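PDB 4W8H: toll-receptor-related 2 from Hydra vulgaris, which is a transmembrane Toll-related receptor whose cytoplasmic TIR domain, the part described here, probably relays signals by assembling with other TIR domains. Local coordinates for residues C10-V19 against V64-C75. Sequence-based numbering, arbitrary orientation.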
loop_
_atom_site.group_PDB
_atom_site.type_symbol
_atom_site.label_atom_id
_atom_site.label_comp_id
_atom_site.label_asym_id
_atom_site.label_seq_id
_atom_site.Cartn_x
_atom_site.Cartn_y
_atom_site.Cartn_z
ATOM N N CYS A 10 -0.022 0.275 -3.350
ATOM C CA CYS A 10 -0.818 -0.574 -4.224
ATOM C C CYS A 10 -2.319 -0.352 -3.934
ATOM O O CYS A 10 -2.760 -0.544 -2.794
ATOM C CB CYS A 10 -0.464 -2.039 -3.974
ATOM S SG CYS A 10 -1.383 -3.155 -5.008
ATOM N N TYR A 11 -3.079 0.093 -4.932
ATOM C CA TYR A 11 -4.458 0.565 -4.720
ATOM C C TYR A 11 -5.221 0.493 -6.030
ATOM O O TYR A 11 -4.631 0.531 -7.110
ATOM C CB TYR A 11 -4.460 2.010 -4.186
ATOM C CG TYR A 11 -4.052 3.040 -5.213
ATOM C CD1 TYR A 11 -2.706 3.198 -5.578
ATOM C CD2 TYR A 11 -4.988 3.798 -5.885
ATOM C CE1 TYR A 11 -2.341 4.074 -6.550
ATOM C CE2 TYR A 11 -4.634 4.710 -6.835
ATOM C CZ TYR A 11 -3.286 4.830 -7.200
ATOM O OH TYR A 11 -2.924 5.719 -8.199
ATOM N N ALA A 12 -6.528 0.395 -5.923
ATOM C CA ALA A 12 -7.418 0.420 -7.075
ATOM C C ALA A 12 -7.705 1.852 -7.516
ATOM O O ALA A 12 -7.853 2.751 -6.691
ATOM C CB ALA A 12 -8.722 -0.277 -6.743
ATOM N N PRO A 13 -7.876 2.070 -8.825
ATOM C CA PRO A 13 -8.144 3.424 -9.312
ATOM C C PRO A 13 -9.384 4.046 -8.685
ATOM O O PRO A 13 -9.435 5.267 -8.491
ATOM C CB PRO A 13 -8.361 3.216 -10.806
ATOM C CG PRO A 13 -7.578 2.013 -11.141
ATOM C CD PRO A 13 -7.614 1.128 -9.929
ATOM N N GLU A 14 -10.355 3.233 -8.305
ATOM C CA GLU A 14 -11.587 3.773 -7.724
ATOM C C GLU A 14 -11.329 4.498 -6.394
ATOM O O GLU A 14 -12.110 5.331 -5.974
ATOM C CB GLU A 14 -12.577 2.632 -7.506
ATOM C CG GLU A 14 -13.212 2.053 -8.759
ATOM C CD GLU A 14 -12.384 0.994 -9.452
ATOM O OE1 GLU A 14 -11.274 0.663 -9.017
ATOM O OE2 GLU A 14 -12.883 0.478 -10.471
ATOM N N ASP A 15 -10.231 4.155 -5.712
ATOM C CA ASP A 15 -9.852 4.756 -4.430
ATOM C C ASP A 15 -8.788 5.836 -4.581
ATOM O O ASP A 15 -8.200 6.258 -3.602
ATOM C CB ASP A 15 -9.337 3.637 -3.516
ATOM C CG ASP A 15 -10.388 2.596 -3.228
ATOM O OD1 ASP A 15 -11.567 2.943 -3.010
ATOM O OD2 ASP A 15 -10.029 1.406 -3.227
ATOM N N ARG A 16 -8.546 6.300 -5.795
ATOM C CA ARG A 16 -7.491 7.263 -6.066
ATOM C C ARG A 16 -7.605 8.548 -5.291
ATOM O O ARG A 16 -6.576 9.127 -4.935
ATOM C CB ARG A 16 -7.407 7.562 -7.558
ATOM C CG ARG A 16 -6.119 8.253 -7.999
ATOM C CD ARG A 16 -5.922 8.138 -9.493
ATOM N NE ARG A 16 -6.938 8.884 -10.210
ATOM C CZ ARG A 16 -7.023 8.957 -11.534
ATOM N NH1 ARG A 16 -6.162 8.313 -12.310
ATOM N NH2 ARG A 16 -7.988 9.667 -12.070
ATOM N N GLU A 17 -8.829 9.051 -5.117
ATOM C CA GLU A 17 -8.974 10.343 -4.440
ATOM C C GLU A 17 -8.312 10.334 -3.056
ATOM O O GLU A 17 -7.463 11.192 -2.754
ATOM C CB GLU A 17 -10.445 10.783 -4.353
ATOM C CG GLU A 17 -10.661 12.212 -3.842
ATOM C CD GLU A 17 -12.170 12.619 -3.754
ATOM O OE1 GLU A 17 -13.038 11.741 -3.928
ATOM O OE2 GLU A 17 -12.485 13.807 -3.527
ATOM N N TRP A 18 -8.695 9.375 -2.206
ATOM C CA TRP A 18 -8.130 9.291 -0.851
ATOM C C TRP A 18 -6.668 8.899 -0.939
ATOM O O TRP A 18 -5.815 9.443 -0.248
ATOM C CB TRP A 18 -8.900 8.277 -0.009
ATOM C CG TRP A 18 -8.458 8.185 1.407
ATOM C CD1 TRP A 18 -8.907 8.939 2.462
ATOM C CD2 TRP A 18 -7.534 7.257 1.940
ATOM N NE1 TRP A 18 -8.295 8.544 3.614
ATOM C CE2 TRP A 18 -7.464 7.493 3.336
ATOM C CE3 TRP A 18 -6.776 6.214 1.394
ATOM C CZ2 TRP A 18 -6.635 6.739 4.188
ATOM C CZ3 TRP A 18 -5.968 5.438 2.250
ATOM C CH2 TRP A 18 -5.887 5.730 3.631
ATOM N N VAL A 19 -6.330 7.975 -1.829
ATOM C CA VAL A 19 -4.945 7.520 -1.894
ATOM C C VAL A 19 -4.000 8.633 -2.264
ATOM O O VAL A 19 -2.963 8.798 -1.615
ATOM C CB VAL A 19 -4.799 6.288 -2.814
ATOM C CG1 VAL A 19 -3.280 6.017 -3.058
ATOM C CG2 VAL A 19 -5.490 5.094 -2.182
ATOM N N VAL A 64 -3.961 -1.021 -0.108
ATOM C CA VAL A 64 -5.136 -0.204 0.278
ATOM C C VAL A 64 -6.361 -1.088 -0.008
ATOM O O VAL A 64 -6.902 -1.101 -1.124
ATOM C CB VAL A 64 -5.164 1.114 -0.471
ATOM C CG1 VAL A 64 -6.409 1.908 -0.033
ATOM C CG2 VAL A 64 -3.885 1.906 -0.216
ATOM N N MET A 65 -6.803 -1.826 1.019
ATOM C CA MET A 65 -7.858 -2.801 0.854
ATOM C C MET A 65 -9.222 -2.095 0.793
ATOM O O MET A 65 -9.547 -1.173 1.574
ATOM C CB MET A 65 -7.841 -3.786 2.015
ATOM C CG MET A 65 -6.509 -4.530 2.125
ATOM S SD MET A 65 -6.538 -5.905 3.305
ATOM C CE MET A 65 -6.744 -4.980 4.825
ATOM N N SER A 66 -10.031 -2.570 -0.125
ATOM C CA SER A 66 -11.392 -2.087 -0.379
ATOM C C SER A 66 -12.062 -3.109 -1.308
ATOM O O SER A 66 -11.373 -3.965 -1.884
ATOM C CB SER A 66 -11.352 -0.756 -1.110
ATOM O OG SER A 66 -11.010 -0.933 -2.478
ATOM N N PRO A 67 -13.366 -2.979 -1.536
ATOM C CA PRO A 67 -13.989 -3.908 -2.477
ATOM C C PRO A 67 -13.389 -3.825 -3.859
ATOM O O PRO A 67 -13.265 -4.839 -4.560
ATOM C CB PRO A 67 -15.462 -3.474 -2.482
ATOM C CG PRO A 67 -15.671 -2.797 -1.138
ATOM C CD PRO A 67 -14.358 -2.132 -0.830
ATOM N N ASP A 68 -12.993 -2.619 -4.273
ATOM C CA ASP A 68 -12.429 -2.459 -5.616
ATOM C C ASP A 68 -10.998 -2.981 -5.734
ATOM O O ASP A 68 -10.585 -3.480 -6.787
ATOM C CB ASP A 68 -12.521 -1.014 -6.041
ATOM C CG ASP A 68 -13.967 -0.585 -6.220
ATOM O OD1 ASP A 68 -14.671 -1.219 -7.046
ATOM O OD2 ASP A 68 -14.404 0.363 -5.527
ATOM N N PHE A 69 -10.236 -2.921 -4.644
ATOM C CA PHE A 69 -8.896 -3.517 -4.629
ATOM C C PHE A 69 -8.957 -4.989 -5.037
ATOM O O PHE A 69 -8.151 -5.451 -5.831
ATOM C CB PHE A 69 -8.295 -3.428 -3.239
ATOM C CG PHE A 69 -6.906 -3.947 -3.167
ATOM C CD1 PHE A 69 -6.664 -5.283 -2.912
ATOM C CD2 PHE A 69 -5.839 -3.108 -3.346
ATOM C CE1 PHE A 69 -5.378 -5.778 -2.882
ATOM C CE2 PHE A 69 -4.527 -3.612 -3.322
ATOM C CZ PHE A 69 -4.314 -4.947 -3.108
ATOM N N PHE A 70 -9.902 -5.724 -4.450
ATOM C CA PHE A 70 -9.988 -7.181 -4.620
ATOM C C PHE A 70 -10.676 -7.605 -5.901
ATOM O O PHE A 70 -10.842 -8.811 -6.149
ATOM C CB PHE A 70 -10.605 -7.818 -3.365
ATOM C CG PHE A 70 -9.706 -7.715 -2.169
ATOM C CD1 PHE A 70 -8.458 -8.348 -2.159
ATOM C CD2 PHE A 70 -10.078 -6.969 -1.075
ATOM C CE1 PHE A 70 -7.585 -8.206 -1.076
ATOM C CE2 PHE A 70 -9.244 -6.848 -0.003
ATOM C CZ PHE A 70 -7.973 -7.467 -0.001
ATOM N N LYS A 71 -11.053 -6.641 -6.732
ATOM C CA LYS A 71 -11.546 -6.916 -8.086
ATOM C C LYS A 71 -10.543 -6.445 -9.148
ATOM O O LYS A 71 -10.810 -6.540 -10.345
ATOM C CB LYS A 71 -12.868 -6.186 -8.315
ATOM C CG LYS A 71 -14.017 -6.670 -7.471
ATOM C CD LYS A 71 -15.218 -5.756 -7.646
ATOM C CE LYS A 71 -16.326 -6.131 -6.722
ATOM N NZ LYS A 71 -17.466 -5.207 -6.918
ATOM N N ASN A 72 -9.400 -5.930 -8.753
ATOM C CA ASN A 72 -8.465 -5.310 -9.672
ATOM C C ASN A 72 -7.280 -6.240 -9.976
ATOM O O ASN A 72 -6.589 -6.708 -9.075
ATOM C CB ASN A 72 -7.987 -3.979 -9.071
ATOM C CG ASN A 72 -7.053 -3.229 -9.984
ATOM O OD1 ASN A 72 -5.893 -3.609 -10.142
ATOM N ND2 ASN A 72 -7.562 -2.199 -10.652
ATOM N N ASN A 73 -7.044 -6.510 -11.255
ATOM C CA ASN A 73 -6.014 -7.483 -11.673
ATOM C C ASN A 73 -4.602 -7.059 -11.293
ATOM O O ASN A 73 -3.815 -7.882 -10.774
ATOM C CB ASN A 73 -6.112 -7.736 -13.179
ATOM C CG ASN A 73 -7.297 -8.620 -13.561
ATOM O OD1 ASN A 73 -7.846 -9.353 -12.727
ATOM N ND2 ASN A 73 -7.687 -8.562 -14.839
ATOM N N ILE A 74 -4.267 -5.792 -11.542
ATOM C CA ILE A 74 -2.941 -5.319 -11.169
ATOM C C ILE A 74 -2.761 -5.397 -9.661
ATOM O O ILE A 74 -1.712 -5.805 -9.193
ATOM C CB ILE A 74 -2.669 -3.910 -11.733
ATOM C CG1 ILE A 74 -2.400 -4.017 -13.233
ATOM C CG2 ILE A 74 -1.484 -3.259 -11.017
ATOM C CD1 ILE A 74 -2.262 -2.675 -13.910
ATOM N N CYS A 75 -3.777 -4.993 -8.898
ATOM C CA CYS A 75 -3.696 -5.125 -7.456
ATOM C C CYS A 75 -3.432 -6.559 -7.013
ATOM O O CYS A 75 -2.598 -6.798 -6.136
ATOM C CB CYS A 75 -4.959 -4.578 -6.779
ATOM S SG CYS A 75 -5.162 -2.818 -6.942
HETATM O O HOH W 1 -3.769 -1.089 -9.446
HETATM O O HOH W 2 -7.470 0.494 -3.313
HETATM O O HOH W 3 -10.372 -1.384 -10.251
#
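Ser66 OG donates over 2.6 Å to Asp15 OD2, which accepts through its syn lone pair; OG itself accepts from Phe69 N at 3.0 Å in an ST motif. A water bound to Asp15 OD2 also donates to Val64 O and accepts from Ala12 N, so OD2 is gripped by two donors. Beyond it, the carboxylates of Glu14 and Asp68 lie stacked, their planes 13° apart and Glu14 OE2 4.2 Å from Asp68 OD1; Arg93, salt-bridged to Asp15 OD1 and Asp68 OD2, probably offsets part of the repulsion. A second water joins Glu14 OE1 to Asn72 ND2. On the apolar side Ala12 CB packs against the backbone where Asp68 meets Phe69, and Cys10 SG, anti to its backbone nitrogen (chi1 -180°), reaches Phe69 CE2 at 3.6 Å. Cys75 CB lies over one face of that ring, toward its rim, while Asn72, the N-cap of helix 73-82, accepts from Cys75 N at 2.8 Å through OD1. Val64 CG1 rests against Val19 CG2 and, obliquely, the Trp18 ring at CZ3. The Val64 N to Cys10 O bond (3.0 Å) continues the pairing of parallel strands 5-10 and 58-65, whose C-terminal ends lead into these loops, as in the flavodoxin-like fold of TIR domains.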